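Local atomic coordinates of beta-fructofuranosidase, insoluble isoenzyme CWINV1 (Arabidopsis thaliana, PDB entry 2OXB), a protein that hydrolyses terminal non-reducing beta-D-fructofuranoside residues as a cell-wall invertase, splitting sucrose and 1-kestose and, to a lesser extent, neokestose and levan. Residues Asp55-Asp60 and Trp330-Val335; Tyr426-Lys431 and Val440-Ser445; Tyr461-Asp466 and Ala493-Arg498. The protein carries 1 engineered substitution. All coordinates share one frame; numbering follows the deposited sequence.

Contact 1 of 3, residues Asp55-Asp60 and Trp330-Val335; sequences DLINWD and WPVREV
Ile57 lays its CD1 against the branch of Val335, 3.4 Å from CB and nearly as close to CG2, the two side chains crossing at about a right angle. The family 32 fold joins a five-bladed beta-propeller to a beta-sandwich. Here the loop between propeller strands 47-53 and 60-66 meets the 3-10 turn that follows strand 327-331, where the chain leaves the propeller for the sandwich. Ile57 turns CG1 next to its own backbone N (chi1 -53°), and the second bend of the chain carries CD1 on toward Val332 as well, whose CG2 lies 4.2 Å from it. Leu56 extends the apolar patch: its CD1 approaches Val332 CG1 to 4.1 Å, and the Leu56 side chain also packs on Ile289 and Trp291. Branched aliphatic residues suit this buried junction, which no hydrogen bond crosses.

Glu334 uses its two ends differently. Its methylene CG rests against the carbonyl oxygen Asp55 O at 3.2 Å, while a bend at chi2 (-119°) swings the carboxylate aside to a salt bridge with Arg287, the arginine on which Leu56 and Val332 also lean. The nearby carboxylates of Asp55 and Glu334 do not meet; the arginine probably offsets the negative charge of Glu334.

Asp55 instead serves its own loop through an Asx motif, which closes across the turn carrying Leu56 and Ile57. Asn58 N donates to Asp55 OD1 over 3.2 Å and nearly straight (168°), reaching that oxygen from above the carboxylate plane.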
loop_
_atom_site.group_PDB
_atom_site.type_symbol
_atom_site.label_atom_id
_atom_site.label_comp_id
_atom_site.label_asym_id
_atom_site.label_seq_id
_atom_site.Cartn_x
_atom_site.Cartn_y
_atom_site.Cartn_z
ATOM N N ASP A 55 17.990 3.387 5.115
ATOM C CA ASP A 55 17.512 2.020 5.276
ATOM C C ASP A 55 15.984 1.922 5.206
ATOM O O ASP A 55 15.391 0.908 5.604
ATOM C CB ASP A 55 18.007 1.475 6.614
ATOM C CG ASP A 55 17.832 2.472 7.742
ATOM O OD1 ASP A 55 17.142 3.492 7.510
ATOM O OD2 ASP A 55 18.380 2.240 8.851
ATOM N N LEU A 56 15.363 2.983 4.698
ATOM C CA LEU A 56 13.915 3.057 4.574
ATOM C C LEU A 56 13.203 2.789 5.894
ATOM O O LEU A 56 12.047 2.367 5.910
ATOM C CB LEU A 56 13.411 2.068 3.521
ATOM C CG LEU A 56 13.637 2.378 2.038
ATOM C CD1 LEU A 56 13.213 1.168 1.218
ATOM C CD2 LEU A 56 12.856 3.618 1.616
ATOM N N ILE A 57 13.888 3.034 7.001
ATOM C CA ILE A 57 13.285 2.796 8.299
ATOM C C ILE A 57 13.449 4.016 9.181
ATOM O O ILE A 57 12.476 4.492 9.777
ATOM C CB ILE A 57 13.920 1.572 9.000
ATOM C CG1 ILE A 57 13.872 0.349 8.068
ATOM C CG2 ILE A 57 13.186 1.287 10.297
ATOM C CD1 ILE A 57 12.485 -0.142 7.734
ATOM N N ASN A 58 14.685 4.513 9.261
ATOM C CA ASN A 58 15.005 5.693 10.063
ATOM C C ASN A 58 14.955 6.917 9.160
ATOM O O ASN A 58 15.643 6.974 8.136
ATOM C CB ASN A 58 16.408 5.592 10.664
ATOM C CG ASN A 58 16.638 4.303 11.413
ATOM O OD1 ASN A 58 15.831 3.889 12.242
ATOM N ND2 ASN A 58 17.760 3.666 11.134
ATOM N N TRP A 59 14.155 7.900 9.559
ATOM C CA TRP A 59 14.001 9.113 8.774
ATOM C C TRP A 59 14.405 10.408 9.463
ATOM O O TRP A 59 14.023 10.677 10.608
ATOM C CB TRP A 59 12.559 9.212 8.261
ATOM C CG TRP A 59 12.187 7.993 7.449
ATOM C CD1 TRP A 59 11.859 6.754 7.929
ATOM C CD2 TRP A 59 12.218 7.872 6.020
ATOM N NE1 TRP A 59 11.695 5.874 6.894
ATOM C CE2 TRP A 59 11.914 6.530 5.709
ATOM C CE3 TRP A 59 12.490 8.762 4.975
ATOM C CZ2 TRP A 59 11.857 6.060 4.395
ATOM C CZ3 TRP A 59 12.437 8.297 3.669
ATOM C CH2 TRP A 59 12.127 6.955 3.391
ATOM N N ASP A 60 15.205 11.190 8.740
ATOM C CA ASP A 60 15.691 12.486 9.195
ATOM C C ASP A 60 14.801 13.532 8.515
ATOM O O ASP A 60 14.597 13.478 7.304
ATOM C CB ASP A 60 17.162 12.692 8.773
ATOM C CG ASP A 60 18.132 11.745 9.486
ATOM O OD1 ASP A 60 18.148 10.537 9.182
ATOM O OD2 ASP A 60 18.887 12.219 10.357
ATOM N N TRP A 330 5.965 -7.930 -0.021
ATOM C CA TRP A 330 6.601 -8.305 1.244
ATOM C C TRP A 330 7.503 -7.186 1.778
ATOM O O TRP A 330 8.467 -6.792 1.121
ATOM C CB TRP A 330 7.400 -9.584 1.050
ATOM C CG TRP A 330 8.146 -10.073 2.261
ATOM C CD1 TRP A 330 9.453 -9.784 2.615
ATOM C CD2 TRP A 330 7.684 -11.041 3.202
ATOM N NE1 TRP A 330 9.819 -10.533 3.701
ATOM C CE2 TRP A 330 8.759 -11.316 4.080
ATOM C CE3 TRP A 330 6.467 -11.718 3.385
ATOM C CZ2 TRP A 330 8.650 -12.233 5.128
ATOM C CZ3 TRP A 330 6.359 -12.633 4.429
ATOM C CH2 TRP A 330 7.445 -12.884 5.281
ATOM N N PRO A 331 7.202 -6.675 2.994
ATOM C CA PRO A 331 7.978 -5.599 3.623
ATOM C C PRO A 331 9.487 -5.743 3.462
ATOM O O PRO A 331 10.015 -6.847 3.435
ATOM C CB PRO A 331 7.531 -5.657 5.086
ATOM C CG PRO A 331 7.016 -7.052 5.245
ATOM C CD PRO A 331 6.273 -7.259 3.974
ATOM N N VAL A 332 10.164 -4.605 3.364
ATOM C CA VAL A 332 11.611 -4.553 3.183
ATOM C C VAL A 332 12.409 -5.263 4.279
ATOM O O VAL A 332 12.277 -4.976 5.471
ATOM C CB VAL A 332 12.090 -3.087 3.048
ATOM C CG1 VAL A 332 11.534 -2.484 1.767
ATOM C CG2 VAL A 332 11.631 -2.263 4.247
ATOM N N ARG A 333 13.240 -6.203 3.850
ATOM C CA ARG A 333 14.057 -6.982 4.760
ATOM C C ARG A 333 14.792 -6.099 5.757
ATOM O O ARG A 333 14.881 -6.427 6.940
ATOM C CB ARG A 333 15.058 -7.817 3.965
ATOM C CG ARG A 333 14.429 -8.642 2.849
ATOM C CD ARG A 333 13.393 -9.638 3.374
ATOM N NE ARG A 333 12.948 -10.559 2.325
ATOM C CZ ARG A 333 12.361 -11.735 2.549
ATOM N NH1 ARG A 333 12.141 -12.148 3.795
ATOM N NH2 ARG A 333 12.004 -12.503 1.529
ATOM N N GLU A 334 15.311 -4.971 5.297
ATOM C CA GLU A 334 16.039 -4.101 6.210
ATOM C C GLU A 334 15.245 -3.584 7.413
ATOM O O GLU A 334 15.792 -2.872 8.258
ATOM C CB GLU A 334 16.649 -2.928 5.448
ATOM C CG GLU A 334 15.664 -2.151 4.641
ATOM C CD GLU A 334 15.985 -2.168 3.157
ATOM O OE1 GLU A 334 15.854 -3.246 2.516
ATOM O OE2 GLU A 334 16.378 -1.089 2.634
ATOM N N VAL A 335 13.969 -3.941 7.514
ATOM C CA VAL A 335 13.163 -3.486 8.647
ATOM C C VAL A 335 13.339 -4.435 9.836
ATOM O O VAL A 335 13.148 -4.054 10.991
ATOM C CB VAL A 335 11.659 -3.413 8.270
ATOM C CG1 VAL A 335 11.129 -4.795 7.955
ATOM C CG2 VAL A 335 10.855 -2.785 9.404
#

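Contact 2 of 3, residues Tyr426-Lys431 and Val440-Ser445; sequences YFRIFK and VVLMCS
Tyr426 and Cys444 exchange two backbone bonds: Tyr426 N gives its hydrogen to Cys444 O at 2.8 Å, and Cys444 N returns one to Tyr426 O at 2.9 Å. The same exchange recurs for Arg428 with Leu442 and for Phe430 with Val440, six bonds in all. The least straight of them is the one Arg428 N gives to Leu442 O, at 135°.

Between them, Phe427 with Met443 and Ile429 with Val441 form non-hydrogen-bonded pairs, whose backbone groups face outward: Phe427 bonds to Phe409, Ile429 to Leu406, Met443 to Ala463 and Val441 to Val465. This antiparallel beta hairpin thus lies inside a sheet of the C-terminal beta-sandwich, with neighbouring strands taking up its outer polar atoms.

Phe427, Ile429, Val441 and Met443 share the face turned to the other sheet, where apolar bulk is wanted. Phe427 CE1 touches Met443 CG at 3.5 Å, and Met443 SD makes an oblique Met-aromatic contact with the ring. Ile429 CD1 fits against both methyls of Val441.

On the other face Arg428 runs alongside Leu442, its aliphatic CD 3.4 Å from Leu442 CD2, and its NH2 makes a weak bond to Asn399 O. Cys444 SG is spent in the disulfide with Cys395; it sits obliquely 4.7 Å from the centroid of the Tyr426 ring, whose CE1 abuts Cys444 CB.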
loop_
_atom_site.group_PDB
_atom_site.type_symbol
_atom_site.label_atom_id
_atom_site.label_comp_id
_atom_site.label_asym_id
_atom_site.label_seq_id
_atom_site.Cartn_x
_atom_site.Cartn_y
_atom_site.Cartn_z
ATOM N N TYR A 426 -7.056 -14.280 10.619
ATOM C CA TYR A 426 -6.981 -15.724 10.573
ATOM C C TYR A 426 -7.276 -16.271 9.192
ATOM O O TYR A 426 -7.446 -15.516 8.235
ATOM C CB TYR A 426 -7.964 -16.295 11.587
ATOM C CG TYR A 426 -9.375 -15.803 11.385
ATOM C CD1 TYR A 426 -10.138 -16.252 10.314
ATOM C CD2 TYR A 426 -9.941 -14.874 12.251
ATOM C CE1 TYR A 426 -11.431 -15.796 10.106
ATOM C CE2 TYR A 426 -11.241 -14.401 12.054
ATOM C CZ TYR A 426 -11.980 -14.868 10.976
ATOM O OH TYR A 426 -13.262 -14.413 10.766
ATOM N N PHE A 427 -7.339 -17.596 9.117
ATOM C CA PHE A 427 -7.605 -18.332 7.885
ATOM C C PHE A 427 -8.828 -19.230 8.016
ATOM O O PHE A 427 -9.230 -19.589 9.124
ATOM C CB PHE A 427 -6.428 -19.237 7.539
ATOM C CG PHE A 427 -5.218 -18.506 7.059
ATOM C CD1 PHE A 427 -5.250 -17.812 5.850
ATOM C CD2 PHE A 427 -4.034 -18.530 7.794
ATOM C CE1 PHE A 427 -4.125 -17.156 5.377
ATOM C CE2 PHE A 427 -2.895 -17.874 7.328
ATOM C CZ PHE A 427 -2.943 -17.186 6.116
ATOM N N ARG A 428 -9.401 -19.587 6.864
ATOM C CA ARG A 428 -10.548 -20.494 6.748
ATOM C C ARG A 428 -10.378 -21.226 5.417
ATOM O O ARG A 428 -10.290 -20.594 4.371
ATOM C CB ARG A 428 -11.852 -19.721 6.722
ATOM C CG ARG A 428 -12.360 -19.288 8.058
ATOM C CD ARG A 428 -13.208 -18.069 7.843
ATOM N NE ARG A 428 -13.975 -17.695 9.016
ATOM C CZ ARG A 428 -15.187 -18.149 9.271
ATOM N NH1 ARG A 428 -15.762 -18.996 8.432
ATOM N NH2 ARG A 428 -15.824 -17.741 10.352
ATOM N N ILE A 429 -10.317 -22.554 5.461
ATOM C CA ILE A 429 -10.139 -23.348 4.244
ATOM C C ILE A 429 -11.423 -24.066 3.832
ATOM O O ILE A 429 -12.086 -24.712 4.639
ATOM C CB ILE A 429 -9.039 -24.451 4.406
ATOM C CG1 ILE A 429 -7.710 -23.847 4.874
ATOM C CG2 ILE A 429 -8.867 -25.206 3.092
ATOM C CD1 ILE A 429 -7.088 -22.850 3.929
ATOM N N PHE A 430 -11.750 -23.959 2.556
ATOM C CA PHE A 430 -12.917 -24.614 2.015
ATOM C C PHE A 430 -12.511 -25.228 0.686
ATOM O O PHE A 430 -11.416 -24.962 0.180
ATOM C CB PHE A 430 -14.047 -23.609 1.808
ATOM C CG PHE A 430 -14.525 -22.970 3.080
ATOM C CD1 PHE A 430 -15.045 -23.752 4.108
ATOM C CD2 PHE A 430 -14.450 -21.592 3.253
ATOM C CE1 PHE A 430 -15.482 -23.173 5.290
ATOM C CE2 PHE A 430 -14.884 -21.002 4.430
ATOM C CZ PHE A 430 -15.403 -21.793 5.455
ATOM N N LYS A 431 -13.392 -26.050 0.128
ATOM C CA LYS A 431 -13.134 -26.703 -1.152
ATOM C C LYS A 431 -13.783 -25.889 -2.263
ATOM O O LYS A 431 -14.941 -25.502 -2.151
ATOM C CB LYS A 431 -13.708 -28.126 -1.147
ATOM C CG LYS A 431 -13.330 -28.955 0.085
ATOM C CD LYS A 431 -13.628 -30.445 -0.111
ATOM C CE LYS A 431 -13.238 -31.259 1.117
ATOM N NZ LYS A 431 -13.429 -32.734 0.931
ATOM N N VAL A 440 -9.966 -23.231 -1.467
ATOM C CA VAL A 440 -9.941 -21.776 -1.392
ATOM C C VAL A 440 -9.476 -21.374 0.006
ATOM O O VAL A 440 -10.018 -21.828 1.030
ATOM C CB VAL A 440 -11.332 -21.130 -1.649
ATOM C CG1 VAL A 440 -11.196 -19.615 -1.679
ATOM C CG2 VAL A 440 -11.923 -21.633 -2.945
ATOM N N VAL A 441 -8.459 -20.526 0.039
ATOM C CA VAL A 441 -7.925 -20.057 1.300
ATOM C C VAL A 441 -8.401 -18.652 1.600
ATOM O O VAL A 441 -8.068 -17.699 0.900
ATOM C CB VAL A 441 -6.412 -20.043 1.292
ATOM C CG1 VAL A 441 -5.905 -19.695 2.685
ATOM C CG2 VAL A 441 -5.897 -21.382 0.835
ATOM N N LEU A 442 -9.180 -18.547 2.661
ATOM C CA LEU A 442 -9.730 -17.289 3.092
ATOM C C LEU A 442 -8.906 -16.608 4.183
ATOM O O LEU A 442 -8.672 -17.185 5.248
ATOM C CB LEU A 442 -11.142 -17.502 3.624
ATOM C CG LEU A 442 -11.759 -16.199 4.129
ATOM C CD1 LEU A 442 -12.008 -15.291 2.934
ATOM C CD2 LEU A 442 -13.042 -16.470 4.884
ATOM N N MET A 443 -8.469 -15.383 3.929
ATOM C CA MET A 443 -7.732 -14.654 4.948
ATOM C C MET A 443 -8.682 -13.548 5.424
ATOM O O MET A 443 -9.131 -12.719 4.620
ATOM C CB MET A 443 -6.427 -14.052 4.385
ATOM C CG MET A 443 -5.300 -13.910 5.430
ATOM S SD MET A 443 -3.811 -12.960 4.905
ATOM C CE MET A 443 -3.973 -11.409 5.935
ATOM N N CYS A 444 -9.016 -13.568 6.716
ATOM C CA CYS A 444 -9.896 -12.558 7.313
ATOM C C CYS A 444 -9.151 -11.753 8.362
ATOM O O CYS A 444 -8.262 -12.266 9.038
ATOM C CB CYS A 444 -11.092 -13.195 8.013
ATOM S SG CYS A 444 -12.314 -14.048 6.966
ATOM N N SER A 445 -9.534 -10.488 8.500
ATOM C CA SER A 445 -8.939 -9.581 9.489
ATOM C C SER A 445 -10.099 -8.904 10.197
ATOM O O SER A 445 -10.534 -7.828 9.796
ATOM C CB SER A 445 -8.071 -8.520 8.810
ATOM O OG SER A 445 -7.359 -7.780 9.775
#

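Contact 3 of 3, residues Tyr461-Asp466 and Ala493-Arg498; sequences YGAFVD and ACITSR
Strands 461-465 and 493-498 run almost antiparallel, 168° between their directions, yet no hydrogen bond links them: their axes stay 7.4 Å apart at the closest, and side chains fill the gap between. Along the register Val465 lies nearest Ala493, and Tyr461 nearest Ile495.

At one end Val465 CG2 rests on Ala493 CB, 3.6 Å away. Ile495 then spans the middle with both of its branches. CG1 stands beside the backbone N (chi1 -60°) and the chain runs straight on, which brings CD1 to 3.5 Å from Ala463 CB; CG2, on the other branch, meets Tyr461 CB at 3.5 Å. Small alanines at 463 and 493 are consistent with the close approach of the strands, CA of Val465 and CA of Ala493 being 5.7 Å apart. The pair belongs to the C-terminal beta-sandwich: strand 493-498 is the outermost strand of one sheet, strand 461-465 pairs with strand 439-446 in the other, and the contact packs the two sheets face against face along this margin. Met443 and Ser445 of that neighbouring strand add to the same layer.

Tyr461 covers the far end, its aromatic edge turned to Ser497: CE2 lies 3.4 Å from Ser497 CB, near the ring plane, and the same CE2 is 3.5 Å from the carbonyl Thr496 O. Serine fits here because its small CB takes the ring edge while OG bonds to Gln447, so a polar group is satisfied within buried surroundings. Thr496, pointing to the other side of its strand, bonds through OG1 to Val484 O, and its backbone N donates to Asp270 OD1.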
loop_
_atom_site.group_PDB
_atom_site.type_symbol
_atom_site.label_atom_id
_atom_site.label_comp_id
_atom_site.label_asym_id
_atom_site.label_seq_id
_atom_site.Cartn_x
_atom_site.Cartn_y
_atom_site.Cartn_z
ATOM N N TYR A 461 -12.080 -6.535 7.074
ATOM C CA TYR A 461 -11.595 -6.683 5.703
ATOM C C TYR A 461 -11.392 -8.152 5.362
ATOM O O TYR A 461 -11.019 -8.935 6.225
ATOM C CB TYR A 461 -10.260 -5.952 5.551
ATOM C CG TYR A 461 -10.244 -4.546 6.092
ATOM C CD1 TYR A 461 -10.900 -3.514 5.432
ATOM C CD2 TYR A 461 -9.561 -4.244 7.269
ATOM C CE1 TYR A 461 -10.869 -2.206 5.932
ATOM C CE2 TYR A 461 -9.526 -2.940 7.779
ATOM C CZ TYR A 461 -10.179 -1.929 7.105
ATOM O OH TYR A 461 -10.126 -0.645 7.600
ATOM N N GLY A 462 -11.625 -8.515 4.105
ATOM C CA GLY A 462 -11.449 -9.896 3.687
ATOM C C GLY A 462 -10.580 -10.085 2.446
ATOM O O GLY A 462 -10.405 -9.147 1.653
ATOM N N ALA A 463 -10.023 -11.294 2.290
ATOM C CA ALA A 463 -9.177 -11.648 1.133
ATOM C C ALA A 463 -8.964 -13.165 0.914
ATOM O O ALA A 463 -9.136 -13.984 1.817
ATOM C CB ALA A 463 -7.829 -10.950 1.236
ATOM N N PHE A 464 -8.631 -13.518 -0.322
ATOM C CA PHE A 464 -8.368 -14.897 -0.723
ATOM C C PHE A 464 -6.853 -15.034 -0.897
ATOM O O PHE A 464 -6.180 -14.072 -1.273
ATOM C CB PHE A 464 -9.080 -15.209 -2.051
ATOM C CG PHE A 464 -10.578 -15.260 -1.948
ATOM C CD1 PHE A 464 -11.380 -14.684 -2.941
ATOM C CD2 PHE A 464 -11.195 -15.880 -0.857
ATOM C CE1 PHE A 464 -12.783 -14.720 -2.844
ATOM C CE2 PHE A 464 -12.594 -15.925 -0.746
ATOM C CZ PHE A 464 -13.393 -15.342 -1.743
ATOM N N VAL A 465 -6.318 -16.219 -0.627
ATOM C CA VAL A 465 -4.881 -16.426 -0.758
ATOM C C VAL A 465 -4.581 -17.592 -1.709
ATOM O O VAL A 465 -4.966 -18.740 -1.451
ATOM C CB VAL A 465 -4.250 -16.697 0.628
ATOM C CG1 VAL A 465 -2.750 -16.531 0.573
ATOM C CG2 VAL A 465 -4.840 -15.741 1.651
ATOM N N ASP A 466 -3.891 -17.290 -2.807
ATOM C CA ASP A 466 -3.547 -18.305 -3.785
ATOM C C ASP A 466 -2.339 -19.106 -3.350
ATOM O O ASP A 466 -1.229 -18.939 -3.862
ATOM C CB ASP A 466 -3.280 -17.698 -5.160
ATOM C CG ASP A 466 -3.266 -18.756 -6.264
ATOM O OD1 ASP A 466 -4.304 -19.441 -6.443
ATOM O OD2 ASP A 466 -2.229 -18.905 -6.950
ATOM N N ALA A 493 -1.157 -12.145 0.278
ATOM C CA ALA A 493 -2.361 -11.518 0.809
ATOM C C ALA A 493 -2.000 -10.426 1.813
ATOM O O ALA A 493 -1.431 -10.696 2.876
ATOM C CB ALA A 493 -3.248 -12.553 1.455
ATOM N N CYS A 494 -2.353 -9.189 1.480
ATOM C CA CYS A 494 -2.037 -8.061 2.338
ATOM C C CYS A 494 -3.253 -7.280 2.839
ATOM O O CYS A 494 -3.780 -6.422 2.133
ATOM C CB CYS A 494 -1.091 -7.137 1.584
ATOM S SG CYS A 494 0.217 -8.036 0.720
ATOM N N ILE A 495 -3.681 -7.585 4.067
ATOM C CA ILE A 495 -4.817 -6.920 4.717
ATOM C C ILE A 495 -4.349 -6.102 5.937
ATOM O O ILE A 495 -4.036 -6.657 6.995
ATOM C CB ILE A 495 -5.869 -7.931 5.221
ATOM C CG1 ILE A 495 -6.420 -8.758 4.061
ATOM C CG2 ILE A 495 -7.006 -7.182 5.913
ATOM C CD1 ILE A 495 -7.413 -9.818 4.494
ATOM N N THR A 496 -4.332 -4.782 5.779
ATOM C CA THR A 496 -3.891 -3.865 6.825
ATOM C C THR A 496 -5.089 -3.160 7.474
ATOM O O THR A 496 -6.134 -2.988 6.847
ATOM C CB THR A 496 -2.914 -2.819 6.218
ATOM O OG1 THR A 496 -2.080 -2.267 7.243
ATOM C CG2 THR A 496 -3.687 -1.700 5.541
ATOM N N SER A 497 -4.938 -2.754 8.729
ATOM C CA SER A 497 -6.022 -2.077 9.438
ATOM C C SER A 497 -5.527 -1.102 10.510
ATOM O O SER A 497 -4.324 -0.956 10.719
ATOM C CB SER A 497 -6.952 -3.118 10.060
ATOM O OG SER A 497 -6.293 -4.360 10.192
ATOM N N ARG A 498 -6.465 -0.438 11.180
ATOM C CA ARG A 498 -6.140 0.532 12.223
ATOM C C ARG A 498 -6.999 0.256 13.456
ATOM O O ARG A 498 -8.232 0.269 13.377
ATOM C CB ARG A 498 -6.415 1.946 11.716
ATOM C CG ARG A 498 -6.032 2.146 10.260
ATOM C CD ARG A 498 -4.540 2.293 10.068
ATOM N NE ARG A 498 -4.160 3.699 9.965
ATOM C CZ ARG A 498 -4.044 4.525 10.998
ATOM N NH1 ARG A 498 -4.269 4.093 12.228
ATOM N NH2 ARG A 498 -3.717 5.793 10.792
#

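How the contacts relate
Contacts 2 and 3 are neighbours in the C-terminal sandwich, their centres 10 Å apart. Strand 439-446 is common ground: it is the second strand of the hairpin and pairs on its other side with strand 461-465, while Ser445 CB packs on Ile495 CG2 at 3.4 Å, a direct touch between the two contacts. Contact 2 thus works within one sheet and contact 3 between sheets. Contact 1, at the propeller's exit, has its centre 22 Å from that of contact 3 and 30 Å from that of contact 2, touching neither. All three lie away from the substrate site around Asp19, where Gln199 is the engineered residue.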